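Local coordinates for protein glycosyl transferase (Staphylococcus aureus, PDB 5U02) that carries the helical linker domain and two beta-rich C-terminal domains of a TarS-type glycosyltransferase, in an assembly of three copies, at residues R176-T181 and D214-V219; Q57-L62 and D94-V99; N158-G163 and A190-R195. All coordinates share one frame; numbering follows the deposited sequence.

Interaction 1 (R176-T181 and D214-V219); sequences RNKKHT and DVFLEV
R176 and D214 form a textbook bidentate salt bridge between the loop 176-181 and strand 212-221. The arginine presents its side rather than its end: NE of R176 meets OD2 of D214 at 3.0 Å, and NH2 of R176 meets OD1 of D214 at 2.7 Å. Both bonds are almost straight, both acceptors lie in the guanidinium plane, and each carboxylate oxygen offers its syn lone pair, so the two flat groups end up nearly coplanar, their planes 13° apart. The arginine chain turns at chi2 and chi3 (66° and 45°), which bends it so that NE and NH2 both face the carboxylate.

A water adds a second, softer polar link. It sits 2.9 Å from NZ of K178 and 3.0 Å from OD2 of D214, joining two opposite charges that do not touch directly. Beyond the pair, OD1 of D214 is also held by S268 and forms a salt bridge with R229.

Contact with the aromatic ring is slight: NZ of K178 lies obliquely to it, 4.3 Å from CZ of F216, whereas R229 makes the cation-pi contact with that ring.

Within the loop, an Asx turn fixes the course of the chain: the backbone N of K179 donates to OD1 of N177 at 2.9 Å, from above the carbonyl plane, and OD1 is bonded to S175 as well. The loop joins strands 168-175 and 181-190; strand 168-175 is one of the antiparallel neighbours of 212-221.

With two arginines, a serine and a water around one buried carboxylate, D214 probably stays ionised, and R176 and R229 probably share its charge, which on the side of R176 ties the loop to the strand.

Interaction 2 (Q57-L62 and D94-V99); sequences QWINAL and DNYRTV
In I59, L62 and Y96 alike the first torsion sets the side chain opposite the backbone nitrogen (chi1 -170°, -166° and -168°), and the three chains thereby extend into the space between helices 56-68 and 93-105. The nearest CA atoms of the two segments, those of I59 and Y96, are 8.7 Å apart, and both side-chain contacts are made to the tyrosine ring.

Two aliphatic tips meet that ring at different points along its length, one near the backbone end and one near the hydroxyl. CD1 of I59 reaches the inner part, 4.0 Å from CD2 of Y96, and the two side chains run antiparallel alongside one another. Farther out, CD2 of L62 lies 3.8 Å from CE2 of Y96, and the same methyl is 3.8 Å from OH of Y96. The leucine lies roughly perpendicular to the tyrosine, and both methyls approach the ring obliquely. No hydrogen bond joins the segments, so van der Waals packing alone makes this contact.

Other helices complete the surroundings. The ring of F46 meets that of Y96, L84 of helix 82-89 touches Y96, and Y6 of helix 2-17 packs on L62.

I59 and L62, three residues apart, thus send methyls to one side of the Y96 ring: aliphatic-on-aromatic packing between helices 56-68 and 93-105 in the core of the helical linker domain.

Interaction 3 (N158-G163 and A190-R195); sequences NEFMIG and ANKQYR
K192 occupies the third position of a type II' beta turn, A190 to Q193, which closes the two-residue hairpin between strands 181-190 and 193-199 of the E-set-like domain, and from there it reaches across to I162 in the chain that follows strand 150-159. The hairpin is closed by a reciprocal backbone pair: the N of A190 bonds to the O of Q193, and the N of Q193 to the O of A190, both at 2.9 Å.

From this turn the lysine runs out extended until its final bend (chi4 -68°), which turns the ammonium to the backbone. NZ of K192 donates to O of I162 at 3.0 Å, with a C=O...N angle of 146° and the donor tilted 21° from the carbonyl plane. Y167 supplies a second hydrogen-bond partner for NZ through its hydroxyl, so two oxygens hold the charged end.

NZ of K192 also lies at the edge of the F160 ring, near its plane, 4.1 Å from CD2 of F160 and 3.9 Å from CB of F160. The lysine chain and the phenylalanine are set nearly perpendicular. Y167 meets F160 edge-to-face, so Y167 touches both the lysine and the phenyl ring. N191 of the turn packs against K179 of the third subunit.

Within the segment 158-163 itself, CG2 of I162 lies over the centre of one face of the F160 ring, 3.4 Å above its plane.

The three contacts sort by place in the fold. Interaction 2 is wholly buried and purely apolar, confined to the helical linker domain, with its centre about 26 Å from that of interaction 3 and 41 Å from that of interaction 1. Interactions 1 and 3 are only partly buried, reach the same antiparallel sheet and rely on charged side chains, but differently: a paired guanidinium and carboxylate in interaction 1, a lysine shared by a backbone carbonyl and the Y167 hydroxyl in interaction 3. Their segments alternate along the chain, and they touch, CG1 of V219 lying 3.8 Å from CZ of F160. Both lie near subunit boundaries, whereas no other chain reaches the segments of interaction 2.

Interaction 1 (R176-T181 and D214-V219)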
loop_
_atom_site.group_PDB
_atom_site.type_symbol
_atom_site.label_atom_id
_atom_site.label_comp_id
_atom_site.label_asym_id
_atom_site.label_seq_id
_atom_site.Cartn_x
_atom_site.Cartn_y
_atom_site.Cartn_z
ATOM N N ARG A 176 24.331 5.885 2.875
ATOM C CA ARG A 176 25.284 6.608 2.035
ATOM C C ARG A 176 26.141 5.650 1.217
ATOM O O ARG A 176 26.475 5.938 0.062
ATOM C CB ARG A 176 26.161 7.526 2.893
ATOM C CG ARG A 176 27.338 8.176 2.149
ATOM C CD ARG A 176 26.851 9.143 1.081
ATOM N NE ARG A 176 25.783 10.004 1.566
ATOM C CZ ARG A 176 25.982 11.202 2.114
ATOM N NH1 ARG A 176 27.215 11.673 2.267
ATOM N NH2 ARG A 176 24.952 11.931 2.532
ATOM N N ASN A 177 26.489 4.496 1.782
ATOM C CA ASN A 177 27.276 3.514 1.043
ATOM C C ASN A 177 26.422 2.637 0.132
ATOM O O ASN A 177 26.917 1.615 -0.352
ATOM C CB ASN A 177 28.082 2.637 2.010
ATOM C CG ASN A 177 27.202 1.800 2.935
ATOM O OD1 ASN A 177 25.982 1.715 2.768
ATOM N ND2 ASN A 177 27.830 1.171 3.920
ATOM N N LYS A 178 25.156 2.996 -0.084
ATOM C CA LYS A 178 24.218 2.281 -0.945
ATOM C C LYS A 178 23.954 0.842 -0.501
ATOM O O LYS A 178 23.264 0.103 -1.211
ATOM C CB LYS A 178 24.684 2.282 -2.410
ATOM C CG LYS A 178 25.250 3.604 -2.896
ATOM C CD LYS A 178 24.144 4.572 -3.262
ATOM C CE LYS A 178 24.615 6.014 -3.157
ATOM N NZ LYS A 178 23.485 6.964 -3.330
ATOM N N LYS A 179 24.464 0.418 0.660
ATOM C CA LYS A 179 24.358 -0.993 1.026
ATOM C C LYS A 179 22.980 -1.349 1.570
ATOM O O LYS A 179 22.472 -2.446 1.309
ATOM C CB LYS A 179 25.442 -1.368 2.040
ATOM C CG LYS A 179 26.861 -1.299 1.486
ATOM C CD LYS A 179 27.703 -2.473 1.958
ATOM C CE LYS A 179 29.071 -2.490 1.284
ATOM N NZ LYS A 179 29.993 -1.490 1.890
ATOM N N HIS A 180 22.359 -0.454 2.326
ATOM C CA HIS A 180 21.101 -0.769 2.978
ATOM C C HIS A 180 20.028 0.239 2.594
ATOM O O HIS A 180 20.313 1.377 2.201
ATOM C CB HIS A 180 21.270 -0.835 4.495
ATOM C CG HIS A 180 22.305 -1.823 4.939
ATOM N ND1 HIS A 180 23.616 -1.468 5.185
ATOM C CD2 HIS A 180 22.226 -3.158 5.160
ATOM C CE1 HIS A 180 24.295 -2.543 5.545
ATOM N NE2 HIS A 180 23.476 -3.581 5.537
ATOM N N THR A 181 18.780 -0.200 2.730
ATOM C CA THR A 181 17.662 0.489 2.115
ATOM C C THR A 181 16.436 0.329 3.004
ATOM O O THR A 181 16.284 -0.680 3.695
ATOM C CB THR A 181 17.446 -0.069 0.699
ATOM O OG1 THR A 181 17.237 1.001 -0.231
ATOM C CG2 THR A 181 16.287 -1.050 0.653
ATOM N N ASP A 214 20.103 8.703 3.366
ATOM C CA ASP A 214 19.678 9.750 2.455
ATOM C C ASP A 214 18.248 9.483 1.999
ATOM O O ASP A 214 17.839 8.329 1.841
ATOM C CB ASP A 214 20.627 9.851 1.256
ATOM C CG ASP A 214 22.091 10.036 1.674
ATOM O OD1 ASP A 214 22.383 11.070 2.303
ATOM O OD2 ASP A 214 22.945 9.203 1.301
ATOM N N VAL A 215 17.480 10.554 1.815
ATOM C CA VAL A 215 16.052 10.452 1.513
ATOM C C VAL A 215 15.850 10.572 0.007
ATOM O O VAL A 215 16.293 11.547 -0.612
ATOM C CB VAL A 215 15.243 11.521 2.265
ATOM C CG1 VAL A 215 13.749 11.308 2.060
ATOM C CG2 VAL A 215 15.582 11.498 3.755
ATOM N N PHE A 216 15.187 9.577 -0.579
ATOM C CA PHE A 216 14.772 9.589 -1.973
ATOM C C PHE A 216 13.263 9.387 -2.059
ATOM O O PHE A 216 12.635 8.825 -1.156
ATOM C CB PHE A 216 15.458 8.480 -2.790
ATOM C CG PHE A 216 16.945 8.644 -2.948
ATOM C CD1 PHE A 216 17.800 8.375 -1.896
ATOM C CD2 PHE A 216 17.490 9.023 -4.167
ATOM C CE1 PHE A 216 19.169 8.507 -2.048
ATOM C CE2 PHE A 216 18.862 9.154 -4.322
ATOM C CZ PHE A 216 19.700 8.896 -3.264
ATOM N N LEU A 217 12.684 9.843 -3.165
ATOM C CA LEU A 217 11.332 9.466 -3.554
ATOM C C LEU A 217 11.424 8.555 -4.768
ATOM O O LEU A 217 11.959 8.955 -5.808
ATOM C CB LEU A 217 10.471 10.684 -3.877
ATOM C CG LEU A 217 9.043 10.308 -4.290
ATOM C CD1 LEU A 217 8.238 9.867 -3.075
ATOM C CD2 LEU A 217 8.336 11.445 -5.012
ATOM N N GLU A 218 10.915 7.334 -4.633
ATOM C CA GLU A 218 10.860 6.396 -5.743
ATOM C C GLU A 218 9.512 6.529 -6.438
ATOM O O GLU A 218 8.470 6.544 -5.777
ATOM C CB GLU A 218 11.065 4.960 -5.258
ATOM C CG GLU A 218 10.989 3.920 -6.360
ATOM C CD GLU A 218 10.656 2.535 -5.836
ATOM O OE1 GLU A 218 11.592 1.786 -5.486
ATOM O OE2 GLU A 218 9.455 2.198 -5.769
ATOM N N VAL A 219 9.543 6.639 -7.766
ATOM C CA VAL A 219 8.346 6.783 -8.589
ATOM C C VAL A 219 8.391 5.708 -9.665
ATOM O O VAL A 219 9.280 5.724 -10.523
ATOM C CB VAL A 219 8.248 8.177 -9.228
ATOM C CG1 VAL A 219 7.089 8.226 -10.212
ATOM C CG2 VAL A 219 8.097 9.244 -8.153
HETATM O O HOH W 1 22.461 6.987 -0.651
#

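Interaction 2 (Q57-L62 and D94-V99)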
loop_
_atom_site.group_PDB
_atom_site.type_symbol
_atom_site.label_atom_id
_atom_site.label_comp_id
_atom_site.label_asym_id
_atom_site.label_seq_id
_atom_site.Cartn_x
_atom_site.Cartn_y
_atom_site.Cartn_z
ATOM N N GLN A 57 2.509 37.025 -31.227
ATOM C CA GLN A 57 3.710 37.609 -31.820
ATOM C C GLN A 57 4.910 36.670 -31.741
ATOM O O GLN A 57 5.850 36.811 -32.532
ATOM C CB GLN A 57 4.041 38.937 -31.128
ATOM C CG GLN A 57 5.149 39.743 -31.791
ATOM C CD GLN A 57 5.670 40.868 -30.914
ATOM O OE1 GLN A 57 5.248 41.029 -29.770
ATOM N NE2 GLN A 57 6.597 41.654 -31.452
ATOM N N TRP A 58 4.897 35.714 -30.814
ATOM C CA TRP A 58 6.026 34.804 -30.659
ATOM C C TRP A 58 5.971 33.651 -31.652
ATOM O O TRP A 58 7.002 33.259 -32.210
ATOM C CB TRP A 58 6.057 34.259 -29.233
ATOM C CG TRP A 58 6.752 35.143 -28.259
ATOM C CD1 TRP A 58 6.380 36.398 -27.875
ATOM C CD2 TRP A 58 7.936 34.831 -27.522
ATOM N NE1 TRP A 58 7.268 36.892 -26.949
ATOM C CE2 TRP A 58 8.232 35.948 -26.716
ATOM C CE3 TRP A 58 8.778 33.717 -27.469
ATOM C CZ2 TRP A 58 9.334 35.981 -25.867
ATOM C CZ3 TRP A 58 9.869 33.753 -26.626
ATOM C CH2 TRP A 58 10.135 34.875 -25.835
ATOM N N ILE A 59 4.781 33.093 -31.881
ATOM C CA ILE A 59 4.681 31.857 -32.642
ATOM C C ILE A 59 4.912 32.083 -34.132
ATOM O O ILE A 59 5.299 31.145 -34.837
ATOM C CB ILE A 59 3.321 31.185 -32.357
ATOM C CG1 ILE A 59 3.276 29.765 -32.930
ATOM C CG2 ILE A 59 2.171 32.036 -32.882
ATOM C CD1 ILE A 59 4.194 28.789 -32.232
ATOM N N ASN A 60 4.709 33.305 -34.637
ATOM C CA ASN A 60 4.993 33.564 -36.047
ATOM C C ASN A 60 6.479 33.389 -36.336
ATOM O O ASN A 60 6.864 32.663 -37.260
ATOM C CB ASN A 60 4.559 34.975 -36.463
ATOM C CG ASN A 60 3.441 35.513 -35.681
ATOM O OD1 ASN A 60 3.651 36.300 -34.829
ATOM N ND2 ASN A 60 2.251 35.115 -35.976
ATOM N N ALA A 61 7.330 34.066 -35.555
ATOM C CA ALA A 61 8.772 33.996 -35.770
ATOM C C ALA A 61 9.311 32.600 -35.503
ATOM O O ALA A 61 10.144 32.095 -36.264
ATOM C CB ALA A 61 9.478 35.009 -34.881
ATOM N N LEU A 62 8.880 31.981 -34.401
ATOM C CA LEU A 62 9.193 30.576 -34.162
ATOM C C LEU A 62 8.750 29.718 -35.340
ATOM O O LEU A 62 9.468 28.804 -35.760
ATOM C CB LEU A 62 8.521 30.112 -32.870
ATOM C CG LEU A 62 8.977 28.789 -32.254
ATOM C CD1 LEU A 62 10.336 28.950 -31.602
ATOM C CD2 LEU A 62 7.955 28.289 -31.246
ATOM N N ASP A 94 -2.713 27.937 -29.684
ATOM C CA ASP A 94 -3.703 27.307 -28.815
ATOM C C ASP A 94 -3.277 25.887 -28.474
ATOM O O ASP A 94 -3.423 25.440 -27.331
ATOM C CB ASP A 94 -5.086 27.305 -29.473
ATOM C CG ASP A 94 -6.121 26.523 -28.664
ATOM O OD1 ASP A 94 -6.257 25.298 -28.883
ATOM O OD2 ASP A 94 -6.784 27.143 -27.805
ATOM N N ASN A 95 -2.732 25.170 -29.456
ATOM C CA ASN A 95 -2.218 23.825 -29.232
ATOM C C ASN A 95 -0.793 23.837 -28.699
ATOM O O ASN A 95 -0.424 22.947 -27.927
ATOM C CB ASN A 95 -2.281 23.013 -30.526
ATOM C CG ASN A 95 -3.697 22.633 -30.912
ATOM O OD1 ASN A 95 -4.188 23.000 -31.979
ATOM N ND2 ASN A 95 -4.354 21.872 -30.049
ATOM N N TYR A 96 0.024 24.812 -29.107
ATOM C CA TYR A 96 1.384 24.898 -28.579
ATOM C C TYR A 96 1.369 25.073 -27.068
ATOM O O TYR A 96 2.094 24.381 -26.344
ATOM C CB TYR A 96 2.146 26.048 -29.239
ATOM C CG TYR A 96 3.638 26.039 -28.966
ATOM C CD1 TYR A 96 4.153 26.504 -27.760
ATOM C CD2 TYR A 96 4.533 25.571 -29.918
ATOM C CE1 TYR A 96 5.509 26.491 -27.510
ATOM C CE2 TYR A 96 5.892 25.561 -29.681
ATOM C CZ TYR A 96 6.376 26.026 -28.477
ATOM O OH TYR A 96 7.734 26.014 -28.240
ATOM N N ARG A 97 0.560 26.011 -26.569
ATOM C CA ARG A 97 0.466 26.172 -25.126
ATOM C C ARG A 97 -0.139 24.930 -24.489
ATOM O O ARG A 97 0.391 24.424 -23.494
ATOM C CB ARG A 97 -0.342 27.420 -24.774
ATOM C CG ARG A 97 -0.345 27.719 -23.285
ATOM C CD ARG A 97 -1.073 29.016 -22.952
ATOM N NE ARG A 97 -2.257 29.215 -23.774
ATOM C CZ ARG A 97 -2.401 30.196 -24.663
ATOM N NH1 ARG A 97 -1.437 31.091 -24.843
ATOM N NH2 ARG A 97 -3.523 30.291 -25.367
ATOM N N THR A 98 -1.215 24.401 -25.085
ATOM C CA THR A 98 -1.828 23.174 -24.586
ATOM C C THR A 98 -0.785 22.089 -24.344
ATOM O O THR A 98 -0.809 21.420 -23.307
ATOM C CB THR A 98 -2.898 22.676 -25.563
ATOM O OG1 THR A 98 -3.948 23.647 -25.673
ATOM C CG2 THR A 98 -3.487 21.359 -25.086
ATOM N N VAL A 99 0.166 21.931 -25.272
ATOM C CA VAL A 99 1.216 20.926 -25.101
ATOM C C VAL A 99 2.100 21.269 -23.909
ATOM O O VAL A 99 2.276 20.459 -22.989
ATOM C CB VAL A 99 2.046 20.784 -26.389
ATOM C CG1 VAL A 99 3.268 19.911 -26.129
ATOM C CG2 VAL A 99 1.199 20.190 -27.504
#

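Interaction 3 (N158-G163 and A190-R195)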
loop_
_atom_site.group_PDB
_atom_site.type_symbol
_atom_site.label_atom_id
_atom_site.label_comp_id
_atom_site.label_asym_id
_atom_site.label_seq_id
_atom_site.Cartn_x
_atom_site.Cartn_y
_atom_site.Cartn_z
ATOM N N ASN A 158 5.716 18.903 -8.257
ATOM C CA ASN A 158 5.293 20.140 -8.907
ATOM C C ASN A 158 5.120 19.950 -10.408
ATOM O O ASN A 158 4.195 20.511 -11.007
ATOM C CB ASN A 158 6.290 21.262 -8.618
ATOM C CG ASN A 158 6.024 21.952 -7.291
ATOM O OD1 ASN A 158 5.009 21.699 -6.641
ATOM N ND2 ASN A 158 6.924 22.845 -6.895
ATOM N N GLU A 159 5.996 19.169 -11.035
ATOM C CA GLU A 159 5.907 18.928 -12.467
ATOM C C GLU A 159 6.148 17.456 -12.752
ATOM O O GLU A 159 7.106 16.865 -12.247
ATOM C CB GLU A 159 6.902 19.793 -13.245
ATOM C CG GLU A 159 6.417 21.216 -13.454
ATOM C CD GLU A 159 7.334 22.026 -14.347
ATOM O OE1 GLU A 159 8.150 21.416 -15.071
ATOM O OE2 GLU A 159 7.232 23.271 -14.332
ATOM N N PHE A 160 5.264 16.877 -13.560
ATOM C CA PHE A 160 5.330 15.472 -13.934
ATOM C C PHE A 160 4.437 15.292 -15.150
ATOM O O PHE A 160 3.284 15.737 -15.145
ATOM C CB PHE A 160 4.874 14.567 -12.783
ATOM C CG PHE A 160 5.385 13.157 -12.880
ATOM C CD1 PHE A 160 6.428 12.837 -13.735
ATOM C CD2 PHE A 160 4.806 12.146 -12.130
ATOM C CE1 PHE A 160 6.892 11.538 -13.831
ATOM C CE2 PHE A 160 5.266 10.845 -12.219
ATOM C CZ PHE A 160 6.312 10.540 -13.073
ATOM N N MET A 161 4.967 14.657 -16.191
ATOM C CA MET A 161 4.242 14.549 -17.448
ATOM C C MET A 161 3.161 13.486 -17.427
ATOM O O MET A 161 2.678 13.097 -18.497
ATOM C CB MET A 161 5.216 14.284 -18.597
ATOM C CG MET A 161 5.837 15.552 -19.136
ATOM S SD MET A 161 7.038 15.225 -20.429
ATOM C CE MET A 161 7.882 13.842 -19.704
ATOM N N ILE A 162 2.756 13.006 -16.253
ATOM C CA ILE A 162 1.723 11.981 -16.169
ATOM C C ILE A 162 0.877 12.233 -14.932
ATOM O O ILE A 162 1.407 12.500 -13.846
ATOM C CB ILE A 162 2.315 10.557 -16.169
ATOM C CG1 ILE A 162 1.212 9.519 -15.921
ATOM C CG2 ILE A 162 3.433 10.447 -15.167
ATOM C CD1 ILE A 162 1.624 8.073 -16.138
ATOM N N GLY A 163 -0.441 12.157 -15.106
ATOM C CA GLY A 163 -1.370 12.503 -14.057
ATOM C C GLY A 163 -1.433 11.478 -12.942
ATOM O O GLY A 163 -0.968 10.341 -13.047
ATOM N N ALA A 190 -3.091 13.875 -1.407
ATOM C CA ALA A 190 -4.082 14.853 -1.831
ATOM C C ALA A 190 -3.566 15.479 -3.120
ATOM O O ALA A 190 -2.612 16.267 -3.092
ATOM C CB ALA A 190 -4.316 15.905 -0.752
ATOM N N ASN A 191 -4.189 15.118 -4.239
ATOM C CA ASN A 191 -3.695 15.457 -5.578
ATOM C C ASN A 191 -2.239 14.979 -5.639
ATOM O O ASN A 191 -1.972 13.808 -5.335
ATOM C CB ASN A 191 -3.928 16.936 -5.849
ATOM C CG ASN A 191 -5.409 17.276 -5.973
ATOM O OD1 ASN A 191 -5.983 17.200 -7.057
ATOM N ND2 ASN A 191 -6.030 17.656 -4.859
ATOM N N LYS A 192 -1.279 15.833 -5.994
ATOM C CA LYS A 192 0.118 15.424 -6.081
ATOM C C LYS A 192 0.910 15.788 -4.827
ATOM O O LYS A 192 2.127 15.988 -4.894
ATOM C CB LYS A 192 0.771 16.025 -7.325
ATOM C CG LYS A 192 0.339 15.382 -8.639
ATOM C CD LYS A 192 0.958 16.130 -9.811
ATOM C CE LYS A 192 0.621 15.495 -11.148
ATOM N NZ LYS A 192 1.280 14.172 -11.306
ATOM N N GLN A 193 0.238 15.880 -3.684
ATOM C CA GLN A 193 0.895 16.007 -2.389
ATOM C C GLN A 193 0.886 14.643 -1.715
ATOM O O GLN A 193 -0.183 14.124 -1.389
ATOM C CB GLN A 193 0.186 17.036 -1.514
ATOM C CG GLN A 193 0.135 18.431 -2.096
ATOM C CD GLN A 193 -0.746 19.343 -1.280
ATOM O OE1 GLN A 193 -0.259 20.199 -0.549
ATOM N NE2 GLN A 193 -2.054 19.165 -1.405
ATOM N N TYR A 194 2.067 14.074 -1.496
ATOM C CA TYR A 194 2.202 12.711 -0.997
ATOM C C TYR A 194 2.772 12.732 0.419
ATOM O O TYR A 194 3.890 13.212 0.635
ATOM C CB TYR A 194 3.082 11.889 -1.942
ATOM C CG TYR A 194 2.429 11.665 -3.294
ATOM C CD1 TYR A 194 2.513 12.623 -4.302
ATOM C CD2 TYR A 194 1.690 10.516 -3.543
ATOM C CE1 TYR A 194 1.901 12.426 -5.527
ATOM C CE2 TYR A 194 1.075 10.307 -4.759
ATOM C CZ TYR A 194 1.185 11.267 -5.747
ATOM O OH TYR A 194 0.579 11.081 -6.967
ATOM N N ARG A 195 2.007 12.196 1.373
ATOM C CA ARG A 195 2.334 12.253 2.793
ATOM C C ARG A 195 2.765 10.883 3.297
ATOM O O ARG A 195 2.070 9.888 3.072
ATOM C CB ARG A 195 1.136 12.750 3.603
ATOM C CG ARG A 195 1.287 12.594 5.109
ATOM C CD ARG A 195 0.084 13.181 5.814
ATOM N NE ARG A 195 -0.002 14.616 5.579
ATOM C CZ ARG A 195 0.067 15.532 6.536
ATOM N NH1 ARG A 195 0.193 15.158 7.803
ATOM N NH2 ARG A 195 -0.013 16.818 6.224
#